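Local coordinates for glycoside hydrolase family 16 protein (PDB 7KR6) that acts as a family 16 endo-glucanase, probably hydrolysing the glycosidic bonds of mixed-linkage beta-glucans, and is seen here with a glycan in its cleft, at residues Q65-A70 against L235-V240; A114-P119 against M264-V269; M150-G155 against E162-T167. The protein carries 1 engineered substitution. All coordinates share one frame; numbering follows the deposited sequence.

From the N terminus, residues 65-70 come first and wait until 235-240 to close contact 1, a loop of 164 residues. Residues 114-119 lie within that loop, but their partner 264-269 follows it, so contact 2 crosses contact 1 along the chain. Contact 3 joins 150-155 to 162-167 across six residues and falls inside both larger loops. Contact 1 holds the short strand 66-67 and the residue before it to strand 232-240 beside the glycan, contact 2 pairs strands 112-117 and 261-271, and contact 3 draws the turn after strand 144-150 onto strand 164-171. Phe236 of contact 1 packs on Ala114, Ile116 and Ile266 of contact 2, and Leu118 of contact 2 meets Met150 of contact 3.

Contact 1 (Q65-A70 against L235-V240); sequences QAYDAA and LFNLAV
Gln65 and Tyr67 each send a polar tip to strand 232-240. Val240 N donates to Gln65 OE1 at 2.8 Å in a nearly straight bond (172°), although it arrives from well above the carbonyl plane of the amide. Gln65 already leaves its backbone toward the strand, its chain is bent at chi2 (-65°), and Glu63 takes its NE2, which fixes the rotation of the amide. Asn237 ND2 makes the second bond, a more bent one of 2.9 Å to Tyr67 OH. Ring and asparagine amide stand almost perpendicular, 87° apart, and Asn237 OD1 accepts from Trp130 NE1, leaving both ends of this buried amide engaged.

Van der Waals contact surrounds these bonds. Ala239 CB sits 3.6 Å from Tyr67 OH, and Gln65 CB reaches Val240 CG2 at 4.1 Å. Within its own segment, Gln65 CG lies over one face of the Tyr67 ring, near its rim.

The Asn237 side chain is about 4 Å from the bound 2-deoxy-2-fluoroglucose, close to Ala128 and Trp130 of the glycan pocket. Strands 66-67 and 232-240 both pair with strand 93-107, the former parallel and the latter antiparallel, while strand 125-133 also pairs with 232-240 and Leu238 packs on Ala87 of strand 80-90.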
# COMPACT_ATOMS: atom_id res chain seq x y z
N GLN A 65 -1.12 -20.94 -5.06
CA GLN A 65 -2.11 -22.04 -4.89
C GLN A 65 -2.98 -22.14 -6.13
O GLN A 65 -3.32 -21.12 -6.76
CB GLN A 65 -3.02 -21.84 -3.69
CG GLN A 65 -4.18 -20.86 -3.91
CD GLN A 65 -3.76 -19.43 -4.15
OE1 GLN A 65 -2.71 -19.00 -3.66
NE2 GLN A 65 -4.62 -18.70 -4.84
N ALA A 66 -3.40 -23.37 -6.41
CA ALA A 66 -4.62 -23.64 -7.19
C ALA A 66 -5.79 -23.60 -6.22
O ALA A 66 -5.69 -24.10 -5.10
CB ALA A 66 -4.49 -24.97 -7.86
N TYR A 67 -6.92 -23.07 -6.64
CA TYR A 67 -8.15 -23.22 -5.85
C TYR A 67 -8.94 -24.43 -6.38
O TYR A 67 -9.04 -24.56 -7.64
CB TYR A 67 -8.98 -21.95 -5.93
CG TYR A 67 -8.43 -20.78 -5.13
CD1 TYR A 67 -8.24 -20.90 -3.76
CD2 TYR A 67 -8.16 -19.55 -5.71
CE1 TYR A 67 -7.80 -19.83 -2.98
CE2 TYR A 67 -7.74 -18.48 -4.95
CZ TYR A 67 -7.58 -18.62 -3.58
OH TYR A 67 -7.15 -17.55 -2.82
N ASP A 68 -9.52 -25.20 -5.50
CA ASP A 68 -10.42 -26.30 -5.93
C ASP A 68 -11.46 -26.60 -4.89
O ASP A 68 -11.40 -26.14 -3.74
CB ASP A 68 -9.66 -27.51 -6.45
CG ASP A 68 -8.90 -28.27 -5.40
OD1 ASP A 68 -9.33 -28.29 -4.24
OD2 ASP A 68 -7.90 -28.89 -5.79
N ALA A 69 -12.48 -27.33 -5.33
CA ALA A 69 -13.65 -27.55 -4.47
C ALA A 69 -13.27 -28.45 -3.29
O ALA A 69 -13.90 -28.34 -2.24
CB ALA A 69 -14.79 -28.11 -5.30
N ALA A 70 -12.31 -29.35 -3.47
CA ALA A 70 -11.94 -30.31 -2.40
C ALA A 70 -11.35 -29.57 -1.20
O ALA A 70 -11.29 -30.18 -0.11
CB ALA A 70 -10.96 -31.33 -2.93
N LEU A 235 -16.76 -12.68 -0.21
CA LEU A 235 -15.74 -13.68 -0.51
C LEU A 235 -14.93 -14.00 0.74
O LEU A 235 -14.75 -13.11 1.60
CB LEU A 235 -14.75 -13.24 -1.59
CG LEU A 235 -15.37 -12.80 -2.92
CD1 LEU A 235 -15.49 -11.29 -2.98
CD2 LEU A 235 -14.55 -13.32 -4.05
N PHE A 236 -14.50 -15.26 0.79
CA PHE A 236 -13.47 -15.75 1.75
C PHE A 236 -12.46 -16.58 0.99
O PHE A 236 -12.83 -17.39 0.12
CB PHE A 236 -14.05 -16.64 2.86
CG PHE A 236 -15.04 -15.99 3.79
CD1 PHE A 236 -14.66 -15.26 4.90
CD2 PHE A 236 -16.40 -16.19 3.56
CE1 PHE A 236 -15.61 -14.73 5.77
CE2 PHE A 236 -17.34 -15.60 4.38
CZ PHE A 236 -16.95 -14.88 5.49
N ASN A 237 -11.18 -16.45 1.33
CA ASN A 237 -10.16 -17.30 0.65
C ASN A 237 -8.93 -17.40 1.52
O ASN A 237 -8.73 -16.53 2.41
CB ASN A 237 -9.74 -16.76 -0.72
CG ASN A 237 -8.96 -15.47 -0.58
OD1 ASN A 237 -9.50 -14.44 -0.14
ND2 ASN A 237 -7.64 -15.58 -0.70
N LEU A 238 -8.17 -18.45 1.28
CA LEU A 238 -6.82 -18.62 1.88
C LEU A 238 -5.86 -18.75 0.71
O LEU A 238 -5.69 -19.85 0.14
CB LEU A 238 -6.81 -19.79 2.87
CG LEU A 238 -5.45 -20.12 3.49
CD1 LEU A 238 -4.91 -18.95 4.29
CD2 LEU A 238 -5.63 -21.28 4.43
N ALA A 239 -5.22 -17.64 0.34
CA ALA A 239 -4.21 -17.64 -0.73
C ALA A 239 -2.89 -18.10 -0.10
O ALA A 239 -2.76 -17.99 1.14
CB ALA A 239 -4.09 -16.30 -1.40
N VAL A 240 -2.03 -18.66 -0.94
CA VAL A 240 -0.64 -19.03 -0.56
C VAL A 240 0.33 -18.31 -1.50
O VAL A 240 0.30 -18.53 -2.76
CB VAL A 240 -0.47 -20.55 -0.61
CG1 VAL A 240 0.89 -20.95 -0.08
CG2 VAL A 240 -1.59 -21.27 0.12

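Contact 2 (A114-P119 against M264-V269); sequences ASIKLP and MYIDWV
Ser115 presses its CB onto one face of the Trp268 indole, a CH-pi contact with the carbon 3.7 Å from the centroid of the five-membered ring and 23° off its normal. The ring is brought back over the neighbouring strand because Trp268 CG lies between the backbone N and the carbonyl carbon (chi1 53°); Ala114 C lies over the same face, also toward the rim, and Lys270 adds a cation-pi contact. Ser115 OG points away from the indole and hydrogen-bonds a water 2.7 Å off, and that water donates to Asp267 OD2.

Further along this side of the sheet, Lys117 and Tyr265 lie alongside each other and point the same way. The bend at chi3 (107°) brings Lys117 CE to 3.6 Å from Tyr265 CD2, and NZ beyond it forms a salt bridge with Asp77; the tyrosine hydroxyl bonds Asn263.

The strands run antiparallel, with a beta bulge at Asp267-Trp268 opposite Ser115: Asp267 N donates to Ser115 O (2.8 Å), while Ser115 N donates to Trp268 O (3.1 Å). Reciprocal bonds between Lys117 and Tyr265 continue the ladder. In the beta-jelly-roll sandwich of family 16, the other side of this pair packs inward, where Ala114, Ile116 and Ile266 meet Phe236.

There Ile116 and Ile266 stand side by side, CG1 to CG1 at 4.1 Å. Met264, extended beyond CG, crosses Ile116 at an angle and sets CE 4.1 Å from Ile116 CG2. Its CG runs beside Leu118 CD2, and Pro119 CD touches its CB. At the far end Ala114 CB packs on Val269 CB, and strand 125-133 supplies Phe129 against Ala114 and Pro127 against Leu118 and Met264.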
# COMPACT_ATOMS: atom_id res chain seq x y z
N ALA A 114 -18.17 -11.38 10.52
CA ALA A 114 -17.81 -12.80 10.46
C ALA A 114 -16.87 -13.12 11.61
O ALA A 114 -16.05 -12.26 11.96
CB ALA A 114 -17.21 -13.17 9.15
N SER A 115 -16.98 -14.33 12.12
CA SER A 115 -16.13 -14.89 13.19
C SER A 115 -15.15 -15.88 12.55
O SER A 115 -15.59 -16.89 11.92
CB SER A 115 -16.96 -15.53 14.28
OG SER A 115 -16.15 -16.12 15.28
N ILE A 116 -13.86 -15.56 12.65
CA ILE A 116 -12.80 -16.24 11.87
C ILE A 116 -11.65 -16.60 12.81
O ILE A 116 -11.17 -15.72 13.55
CB ILE A 116 -12.30 -15.36 10.71
CG1 ILE A 116 -13.46 -14.88 9.83
CG2 ILE A 116 -11.27 -16.08 9.88
CD1 ILE A 116 -13.04 -13.91 8.74
N LYS A 117 -11.18 -17.82 12.63
CA LYS A 117 -9.94 -18.34 13.24
C LYS A 117 -8.93 -18.50 12.12
O LYS A 117 -9.20 -19.19 11.15
CB LYS A 117 -10.21 -19.67 13.95
CG LYS A 117 -8.95 -20.18 14.66
CD LYS A 117 -9.30 -21.21 15.70
CE LYS A 117 -8.93 -22.60 15.28
NZ LYS A 117 -9.54 -23.60 16.19
N LEU A 118 -7.76 -17.89 12.31
CA LEU A 118 -6.73 -17.78 11.26
C LEU A 118 -5.55 -18.66 11.66
O LEU A 118 -5.18 -18.71 12.83
CB LEU A 118 -6.30 -16.32 11.12
CG LEU A 118 -7.33 -15.39 10.51
CD1 LEU A 118 -6.86 -13.95 10.53
CD2 LEU A 118 -7.70 -15.86 9.10
N PRO A 119 -4.90 -19.28 10.66
CA PRO A 119 -3.62 -19.96 10.85
C PRO A 119 -2.54 -18.89 11.08
O PRO A 119 -2.69 -17.71 10.73
CB PRO A 119 -3.37 -20.64 9.51
CG PRO A 119 -4.02 -19.70 8.54
CD PRO A 119 -5.25 -19.17 9.24
N MET A 264 -8.08 -22.34 7.59
CA MET A 264 -8.76 -21.11 8.02
C MET A 264 -10.22 -21.49 8.30
O MET A 264 -10.79 -22.21 7.49
CB MET A 264 -8.66 -20.09 6.90
CG MET A 264 -9.55 -18.90 7.02
SD MET A 264 -9.25 -17.82 5.56
CE MET A 264 -10.36 -16.47 5.88
N TYR A 265 -10.77 -21.05 9.41
CA TYR A 265 -12.11 -21.44 9.89
C TYR A 265 -13.03 -20.23 10.00
O TYR A 265 -12.68 -19.20 10.62
CB TYR A 265 -12.01 -22.06 11.27
CG TYR A 265 -11.09 -23.25 11.41
CD1 TYR A 265 -11.54 -24.53 11.16
CD2 TYR A 265 -9.79 -23.10 11.87
CE1 TYR A 265 -10.70 -25.63 11.32
CE2 TYR A 265 -8.95 -24.19 12.04
CZ TYR A 265 -9.43 -25.46 11.81
OH TYR A 265 -8.60 -26.54 11.97
N ILE A 266 -14.25 -20.33 9.44
CA ILE A 266 -15.30 -19.28 9.57
C ILE A 266 -16.50 -19.92 10.29
O ILE A 266 -17.10 -20.85 9.74
CB ILE A 266 -15.68 -18.64 8.22
CG1 ILE A 266 -14.49 -18.06 7.46
CG2 ILE A 266 -16.69 -17.54 8.45
CD1 ILE A 266 -13.70 -19.04 6.62
N ASP A 267 -16.75 -19.45 11.50
CA ASP A 267 -17.82 -20.05 12.36
C ASP A 267 -19.16 -19.56 11.85
O ASP A 267 -20.15 -20.35 11.89
CB ASP A 267 -17.66 -19.64 13.80
CG ASP A 267 -18.52 -20.41 14.79
OD1 ASP A 267 -19.19 -21.36 14.34
OD2 ASP A 267 -18.48 -20.07 15.98
N TRP A 268 -19.22 -18.33 11.40
CA TRP A 268 -20.50 -17.70 10.99
C TRP A 268 -20.20 -16.39 10.28
O TRP A 268 -19.12 -15.81 10.44
CB TRP A 268 -21.47 -17.49 12.17
CG TRP A 268 -20.94 -16.76 13.36
CD1 TRP A 268 -20.58 -17.33 14.56
CD2 TRP A 268 -20.75 -15.35 13.53
NE1 TRP A 268 -20.19 -16.36 15.44
CE2 TRP A 268 -20.32 -15.14 14.85
CE3 TRP A 268 -20.95 -14.23 12.70
CZ2 TRP A 268 -20.00 -13.88 15.36
CZ3 TRP A 268 -20.64 -12.99 13.20
CH2 TRP A 268 -20.17 -12.82 14.50
N VAL A 269 -21.14 -15.99 9.44
CA VAL A 269 -21.16 -14.64 8.83
C VAL A 269 -22.59 -14.15 8.93
O VAL A 269 -23.53 -14.97 8.80
CB VAL A 269 -20.58 -14.65 7.40
CG1 VAL A 269 -21.23 -15.65 6.47
CG2 VAL A 269 -20.56 -13.24 6.79
O HOH W 1 -17.07 -17.99 16.98

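Contact 3 (M150-G155 against E162-T167); sequences MGEQSG and EKQVNT
The Gln164 amide and the Glu152 carboxylate meet edge on, their planes nearly coplanar at 24°. Gln164 NE2 donates to Glu152 OE2 over 3.2 Å, within its own amide plane and onto the anti lone pair of the oxygen. A weak second bond runs from NE2 to Asn166 OD1. On one side of the Gln164 plane, displaced towards the oxygen, lies Gly155, its CA only 3.1 Å from Gln164 OE1. On the other side a water donates to both OE1 and Ser154 OG. Glu152 OE2 is also met from above the carboxylate plane by Ser154 N at 2.7 Å, so one oxygen collects donors from the turn and from the strand.

Gln164 can span the gap because its CG is anti to the backbone N (chi1 -173°) and the chain stays extended beyond it. Glu152 is folded at chi2, and its CB rests 3.4 Å from Asn166 OD1.

Water also links the two segments. One molecule joins Gly151 N to Gln164 O; another accepts from Glu152 N and lies within hydrogen-bonding distance of Gln164 O and, at 2.7 Å, of Asn166 OD1. At the other end Met150 bends at chi3 (80°) to tuck its CE against Gln164 O (3.3 Å) and Glu162 O, and 4.1 Å from Val165 CG2.

These contacts draw together the base of a long-looped beta hairpin, antiparallel strands 144-150 and 164-171, in the jelly-roll fold of family 16. The first strand carries Glu144 and Asp146 and the second His170, all three lining the glycan pocket.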
# COMPACT_ATOMS: atom_id res chain seq x y z
N MET A 150 -4.51 -10.71 6.22
CA MET A 150 -3.21 -10.80 6.96
C MET A 150 -2.21 -11.48 6.04
O MET A 150 -2.57 -12.06 5.00
CB MET A 150 -3.37 -11.58 8.26
CG MET A 150 -4.33 -10.90 9.19
SD MET A 150 -4.34 -11.51 10.88
CE MET A 150 -2.91 -10.64 11.52
N GLY A 151 -0.93 -11.37 6.39
CA GLY A 151 0.11 -12.05 5.60
C GLY A 151 1.01 -11.08 4.84
O GLY A 151 1.85 -11.54 4.05
N GLU A 152 0.82 -9.76 4.96
CA GLU A 152 1.56 -8.79 4.10
C GLU A 152 3.07 -8.89 4.32
O GLU A 152 3.49 -9.14 5.47
CB GLU A 152 1.06 -7.37 4.37
CG GLU A 152 1.40 -6.38 3.26
CD GLU A 152 2.69 -5.61 3.48
OE1 GLU A 152 3.32 -5.23 2.51
OE2 GLU A 152 3.12 -5.49 4.64
N GLN A 153 3.84 -8.68 3.25
CA GLN A 153 5.34 -8.71 3.22
C GLN A 153 5.93 -8.00 4.46
O GLN A 153 6.80 -8.58 5.11
CB GLN A 153 5.82 -8.02 1.94
CG GLN A 153 7.33 -7.95 1.75
CD GLN A 153 7.71 -7.45 0.37
OE1 GLN A 153 6.92 -7.45 -0.55
NE2 GLN A 153 8.95 -7.04 0.22
N SER A 154 5.53 -6.78 4.76
CA SER A 154 6.21 -5.96 5.81
C SER A 154 5.97 -6.55 7.21
O SER A 154 6.88 -6.45 8.06
CB SER A 154 5.81 -4.49 5.76
OG SER A 154 4.51 -4.32 6.29
N GLY A 155 4.85 -7.26 7.41
CA GLY A 155 4.52 -7.94 8.68
C GLY A 155 5.61 -8.93 9.05
O GLY A 155 5.88 -9.11 10.25
N GLU A 162 1.49 -11.81 13.31
CA GLU A 162 0.28 -12.31 14.00
C GLU A 162 -0.67 -11.15 14.30
O GLU A 162 -1.84 -11.45 14.63
CB GLU A 162 0.63 -13.07 15.29
CG GLU A 162 1.36 -14.35 14.99
CD GLU A 162 1.51 -15.27 16.19
OE1 GLU A 162 0.78 -15.07 17.20
OE2 GLU A 162 2.29 -16.22 16.08
N LYS A 163 -0.21 -9.92 14.25
CA LYS A 163 -1.00 -8.74 14.65
C LYS A 163 -1.29 -7.82 13.47
O LYS A 163 -2.21 -6.99 13.60
CB LYS A 163 -0.31 -7.95 15.75
CG LYS A 163 -0.17 -8.74 17.04
CD LYS A 163 0.25 -7.91 18.21
CE LYS A 163 0.75 -8.75 19.37
NZ LYS A 163 1.29 -7.85 20.42
N GLN A 164 -0.55 -7.91 12.37
CA GLN A 164 -0.60 -6.88 11.31
C GLN A 164 -1.76 -7.16 10.35
O GLN A 164 -1.74 -8.18 9.62
CB GLN A 164 0.71 -6.78 10.55
CG GLN A 164 0.65 -5.60 9.61
CD GLN A 164 1.88 -5.53 8.76
OE1 GLN A 164 2.97 -5.29 9.28
NE2 GLN A 164 1.69 -5.79 7.49
N VAL A 165 -2.71 -6.23 10.32
CA VAL A 165 -3.90 -6.35 9.46
C VAL A 165 -3.82 -5.29 8.38
O VAL A 165 -3.44 -4.14 8.66
CB VAL A 165 -5.19 -6.20 10.27
CG1 VAL A 165 -6.39 -6.24 9.35
CG2 VAL A 165 -5.30 -7.28 11.33
N ASN A 166 -4.27 -5.67 7.21
CA ASN A 166 -4.36 -4.79 6.03
C ASN A 166 -5.84 -4.67 5.67
O ASN A 166 -6.53 -5.68 5.71
CB ASN A 166 -3.53 -5.39 4.91
CG ASN A 166 -2.07 -4.98 5.06
OD1 ASN A 166 -1.31 -5.50 5.92
ND2 ASN A 166 -1.68 -4.00 4.25
N THR A 167 -6.29 -3.48 5.40
CA THR A 167 -7.65 -3.27 4.86
C THR A 167 -7.50 -2.35 3.65
O THR A 167 -6.57 -1.52 3.62
CB THR A 167 -8.58 -2.77 5.96
OG1 THR A 167 -9.89 -2.63 5.40
CG2 THR A 167 -8.14 -1.42 6.49
O HOH W 2 0.04 -10.32 8.93
O HOH W 3 -0.93 -8.02 6.87
O HOH W 4 5.00 -3.56 9.12